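Side-chain contacts in pyridoxal kinase (Lactobacillus plantarum, PDB 3H74), which probably phosphorylates pyridoxal with ATP to give pyridoxal 5'-phosphate, as a kinase of the ribokinase clan: residues D11-V15 with G16-L20; Y229-A232 with P233-R237. All coordinates share one frame; numbering follows the deposited sequence.

Interaction 1 of 2, residues D11-V15 with G16-L20; sequences DLSAV and GGISL
Asp11, near the end of strand 4-13, meets Ser19, where the chain comes back after a loop to begin helix 19-29. Ser19 OG lies 2.8 Å from Asp11 OD2 and 3.0 Å from Asp11 O, one hydroxyl proton facing two acceptors of the same residue. The carboxylate reaches it because CG sits between the backbone N and the carbonyl carbon (chi1 56°), which folds the acid back beside its own C=O. That carbonyl also receives Leu20 N at 3.1 Å (158° at the hydrogen), almost in line with the C=O bond. Without the carboxylate, as with an alanine here, the buried Ser19 hydroxyl would probably lose one of its two possible acceptors within Asp11 and be freer to turn.

Three waters bridge the loop's two limbs. Water 1 donates to Ser19 OG at 2.7 Å and accepts from Ser13 N. Water 2 takes Ile18 N at 2.9 Å and bonds Ser13 through O and OG; water 3 joins Gly17 N to Ala14 O. Gly16 makes the turn at phi 142°, where a side chain would jam against Val15 O.

The apolar part is small: Leu12 CD1 rests on Leu20 CB at 4.0 Å, the two side chains crossing at about a right angle.

This is the first corner of the beta-alpha-beta unit formed by strand 4-13, helix 19-29 and strand 32-42. Leu12 and Leu20 both touch Pro38 of that last strand. Ser19 N makes a weak hydrogen bond to Asp215, in the Gly-Thr-Gly-Asp sequence familiar from ribokinase-like kinases, consistent with a loop near the active site.

Interaction 2 of 2, residues Y229-A232 with P233-R237; sequences YPLA and PTLAR
The N-terminus of helix 231-251 is built here, with Pro230 at the N-cap. Its carbonyl oxygen takes two donors from Thr234: the backbone N at 3.0 Å, lying in the carbonyl plane, and OG1 at 2.8 Å, which stands above that plane, 48° out of it. Thr234 OG1 can reach back because it lies beside its own backbone N, anti to the carbonyl carbon (chi1 -71°). The hydroxyl also presses on Tyr229 CB, 3.2 Å away.

Behind this first bond the helical ladder continues, Leu235 N to Leu231 O at 2.9 Å and Ala236 N to Ala232 O. Pro233 suits the first turn, where its missing N-H costs no bond within the helix. The ring sits tight against the residue before it: Ala232 CB and Pro233 CD are 3.3 Å apart, closer than ordinary van der Waals contact. The same CD also meets the Pro230 ring, 3.8 Å from its CB, the two rings crossing at about a right angle.

In the alpha/beta fold of this ribokinase-clan kinase, the helix start is lodged among helix 213-226, helix 264-274 and strand 186-192. Thr234 leans on Leu224 and Leu225, while Leu231 and Leu235 both touch Trp191. These two leucines, one turn apart, meet obliquely, Leu231 CD1 against Leu235 CG at 3.9 Å.

Eight residues after Tyr229, Arg237 extends from the backbone, bends at chi3 and brings NH2 over one face of the tyrosine ring, 3.4 Å from CE1. The guanidinium comes edge-on, its plane nearly perpendicular to the ring (82°). Leu273 of helix 264-274 touches both residues.

Both interactions shape the start of a helix, but on opposite sides of the chain's centre, with nearest atoms about 17 Å apart and no shared element. Interaction 1 is largely buried and turns a sheet strand into helix 19-29; its limbs are held by a carboxylate, a serine hydroxyl and bridging waters, with little apolar contact. Interaction 2 is half surface and stays within the lead-in and first turns of helix 231-251, where rings, aliphatic side chains and an arginine over a tyrosine add to regular backbone bonding. In each a carbonyl takes a backbone N-H with a hydroxyl close by, but the threonine hydroxyl bonds to it whereas the serine's proton may go to the carboxylate instead.

Interaction 1 of 2, residues D11-V15 with G16-L20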
loop_
_atom_site.group_PDB
_atom_site.type_symbol
_atom_site.label_atom_id
_atom_site.label_comp_id
_atom_site.label_asym_id
_atom_site.label_seq_id
_atom_site.Cartn_x
_atom_site.Cartn_y
_atom_site.Cartn_z
ATOM N N ASP A 11 3.582 4.851 7.907
ATOM C CA ASP A 11 3.909 4.839 9.328
ATOM C C ASP A 11 5.112 3.956 9.620
ATOM O O ASP A 11 5.373 2.986 8.899
ATOM C CB ASP A 11 2.710 4.357 10.136
ATOM C CG ASP A 11 2.226 2.991 9.682
ATOM O OD1 ASP A 11 1.679 2.892 8.580
ATOM O OD2 ASP A 11 2.425 1.992 10.418
ATOM N N LEU A 12 5.837 4.302 10.674
ATOM C CA LEU A 12 6.871 3.443 11.232
ATOM C C LEU A 12 6.493 3.140 12.672
ATOM O O LEU A 12 6.429 4.048 13.509
ATOM C CB LEU A 12 8.241 4.121 11.178
ATOM C CG LEU A 12 9.374 3.359 11.869
ATOM C CD1 LEU A 12 9.609 1.994 11.234
ATOM C CD2 LEU A 12 10.652 4.181 11.833
ATOM N N SER A 13 6.251 1.861 12.960
ATOM C CA SER A 13 6.159 1.405 14.343
ATOM C C SER A 13 7.421 0.637 14.686
ATOM O O SER A 13 7.848 -0.260 13.940
ATOM C CB SER A 13 4.913 0.563 14.612
ATOM O OG SER A 13 4.618 -0.326 13.559
ATOM N N ALA A 14 8.042 0.978 15.805
ATOM C CA ALA A 14 9.310 0.367 16.154
ATOM C C ALA A 14 9.157 -1.143 16.296
ATOM O O ALA A 14 9.938 -1.915 15.734
ATOM C CB ALA A 14 9.873 0.993 17.433
ATOM N N VAL A 15 8.140 -1.538 17.050
ATOM C CA VAL A 15 7.773 -2.936 17.221
ATOM C C VAL A 15 6.545 -3.252 16.380
ATOM O O VAL A 15 5.563 -2.504 16.370
ATOM C CB VAL A 15 7.471 -3.241 18.702
ATOM C CG1 VAL A 15 6.753 -4.573 18.871
ATOM C CG2 VAL A 15 8.759 -3.225 19.511
ATOM N N GLY A 16 6.599 -4.371 15.668
ATOM C CA GLY A 16 5.409 -4.894 15.028
ATOM C C GLY A 16 5.610 -5.518 13.665
ATOM O O GLY A 16 4.742 -6.260 13.214
ATOM N N GLY A 17 6.721 -5.195 13.007
ATOM C CA GLY A 17 7.039 -5.760 11.685
ATOM C C GLY A 17 6.030 -5.518 10.573
ATOM O O GLY A 17 5.699 -6.424 9.798
ATOM N N ILE A 18 5.520 -4.302 10.496
ATOM C CA ILE A 18 4.618 -3.924 9.416
ATOM C C ILE A 18 5.132 -2.647 8.751
ATOM O O ILE A 18 6.233 -2.186 9.055
ATOM C CB ILE A 18 3.138 -3.785 9.902
ATOM C CG1 ILE A 18 2.971 -2.638 10.911
ATOM C CG2 ILE A 18 2.621 -5.105 10.500
ATOM C CD1 ILE A 18 1.519 -2.178 11.100
ATOM N N SER A 19 4.347 -2.128 7.816
ATOM C CA SER A 19 4.557 -0.804 7.212
ATOM C C SER A 19 6.028 -0.524 6.857
ATOM O O SER A 19 6.650 -1.321 6.157
ATOM C CB SER A 19 3.881 0.289 8.054
ATOM O OG SER A 19 4.321 0.273 9.397
ATOM N N LEU A 20 6.601 0.585 7.324
ATOM C CA LEU A 20 7.935 0.963 6.880
ATOM C C LEU A 20 8.996 -0.059 7.261
ATOM O O LEU A 20 9.951 -0.281 6.518
ATOM C CB LEU A 20 8.304 2.336 7.422
ATOM C CG LEU A 20 9.338 3.160 6.663
ATOM C CD1 LEU A 20 9.013 3.280 5.172
ATOM C CD2 LEU A 20 9.388 4.539 7.303
HETATM O O HOH W 1 6.733 0.091 10.678
HETATM O O HOH W 2 6.355 -2.193 12.368
HETATM O O HOH W 3 8.904 -3.265 13.426
#

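Interaction 2 of 2, residues Y229-A232 with P233-R237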
loop_
_atom_site.group_PDB
_atom_site.type_symbol
_atom_site.label_atom_id
_atom_site.label_comp_id
_atom_site.label_asym_id
_atom_site.label_seq_id
_atom_site.Cartn_x
_atom_site.Cartn_y
_atom_site.Cartn_z
ATOM N N TYR A 229 8.179 -4.171 -14.893
ATOM C CA TYR A 229 7.228 -5.245 -15.125
ATOM C C TYR A 229 5.849 -4.694 -15.416
ATOM O O TYR A 229 5.379 -3.804 -14.711
ATOM C CB TYR A 229 7.147 -6.160 -13.916
ATOM C CG TYR A 229 8.295 -7.102 -13.821
ATOM C CD1 TYR A 229 8.333 -8.258 -14.604
ATOM C CD2 TYR A 229 9.359 -6.842 -12.967
ATOM C CE1 TYR A 229 9.392 -9.129 -14.525
ATOM C CE2 TYR A 229 10.432 -7.713 -12.879
ATOM C CZ TYR A 229 10.437 -8.855 -13.665
ATOM O OH TYR A 229 11.479 -9.740 -13.607
ATOM N N PRO A 230 5.190 -5.221 -16.459
ATOM C CA PRO A 230 3.819 -4.828 -16.733
ATOM C C PRO A 230 2.889 -5.188 -15.572
ATOM O O PRO A 230 3.219 -6.044 -14.747
ATOM C CB PRO A 230 3.465 -5.636 -17.986
ATOM C CG PRO A 230 4.771 -5.980 -18.603
ATOM C CD PRO A 230 5.695 -6.188 -17.450
ATOM N N LEU A 231 1.744 -4.522 -15.514
ATOM C CA LEU A 231 0.803 -4.665 -14.402
ATOM C C LEU A 231 0.311 -6.092 -14.178
ATOM O O LEU A 231 0.359 -6.586 -13.053
ATOM C CB LEU A 231 -0.383 -3.702 -14.563
ATOM C CG LEU A 231 -1.402 -3.688 -13.419
ATOM C CD1 LEU A 231 -0.793 -3.197 -12.104
ATOM C CD2 LEU A 231 -2.620 -2.854 -13.807
ATOM N N ALA A 232 -0.159 -6.756 -15.236
ATOM C CA ALA A 232 -0.740 -8.089 -15.078
ATOM C C ALA A 232 0.243 -9.100 -14.467
ATOM O O ALA A 232 -0.088 -9.730 -13.458
ATOM C CB ALA A 232 -1.341 -8.601 -16.392
ATOM N N PRO A 233 1.452 -9.258 -15.050
ATOM C CA PRO A 233 2.407 -10.169 -14.403
ATOM C C PRO A 233 2.899 -9.700 -13.026
ATOM O O PRO A 233 3.202 -10.536 -12.170
ATOM C CB PRO A 233 3.564 -10.252 -15.409
ATOM C CG PRO A 233 3.471 -9.010 -16.210
ATOM C CD PRO A 233 2.004 -8.701 -16.304
ATOM N N THR A 234 2.966 -8.387 -12.813
ATOM C CA THR A 234 3.280 -7.837 -11.487
ATOM C C THR A 234 2.266 -8.317 -10.448
ATOM O O THR A 234 2.640 -8.785 -9.364
ATOM C CB THR A 234 3.311 -6.293 -11.505
ATOM O OG1 THR A 234 4.471 -5.853 -12.217
ATOM C CG2 THR A 234 3.363 -5.732 -10.087
ATOM N N LEU A 235 0.981 -8.189 -10.771
ATOM C CA LEU A 235 -0.056 -8.574 -9.821
ATOM C C LEU A 235 -0.047 -10.074 -9.568
ATOM O O LEU A 235 -0.221 -10.508 -8.433
ATOM C CB LEU A 235 -1.434 -8.093 -10.279
ATOM C CG LEU A 235 -1.600 -6.578 -10.371
ATOM C CD1 LEU A 235 -2.982 -6.239 -10.907
ATOM C CD2 LEU A 235 -1.353 -5.890 -9.017
ATOM N N ALA A 236 0.184 -10.859 -10.616
ATOM C CA ALA A 236 0.275 -12.310 -10.468
ATOM C C ALA A 236 1.419 -12.681 -9.517
ATOM O O ALA A 236 1.222 -13.447 -8.573
ATOM C CB ALA A 236 0.438 -12.982 -11.826
ATOM N N ARG A 237 2.601 -12.117 -9.750
ATOM C CA ARG A 237 3.758 -12.419 -8.911
ATOM C C ARG A 237 3.556 -11.921 -7.481
ATOM O O ARG A 237 3.872 -12.636 -6.519
ATOM C CB ARG A 237 5.034 -11.832 -9.503
ATOM C CG ARG A 237 6.265 -12.000 -8.622
ATOM C CD ARG A 237 7.509 -11.594 -9.374
ATOM N NE ARG A 237 7.942 -12.670 -10.254
ATOM C CZ ARG A 237 8.498 -12.512 -11.453
ATOM N NH1 ARG A 237 8.855 -13.582 -12.151
ATOM N NH2 ARG A 237 8.690 -11.301 -11.966
#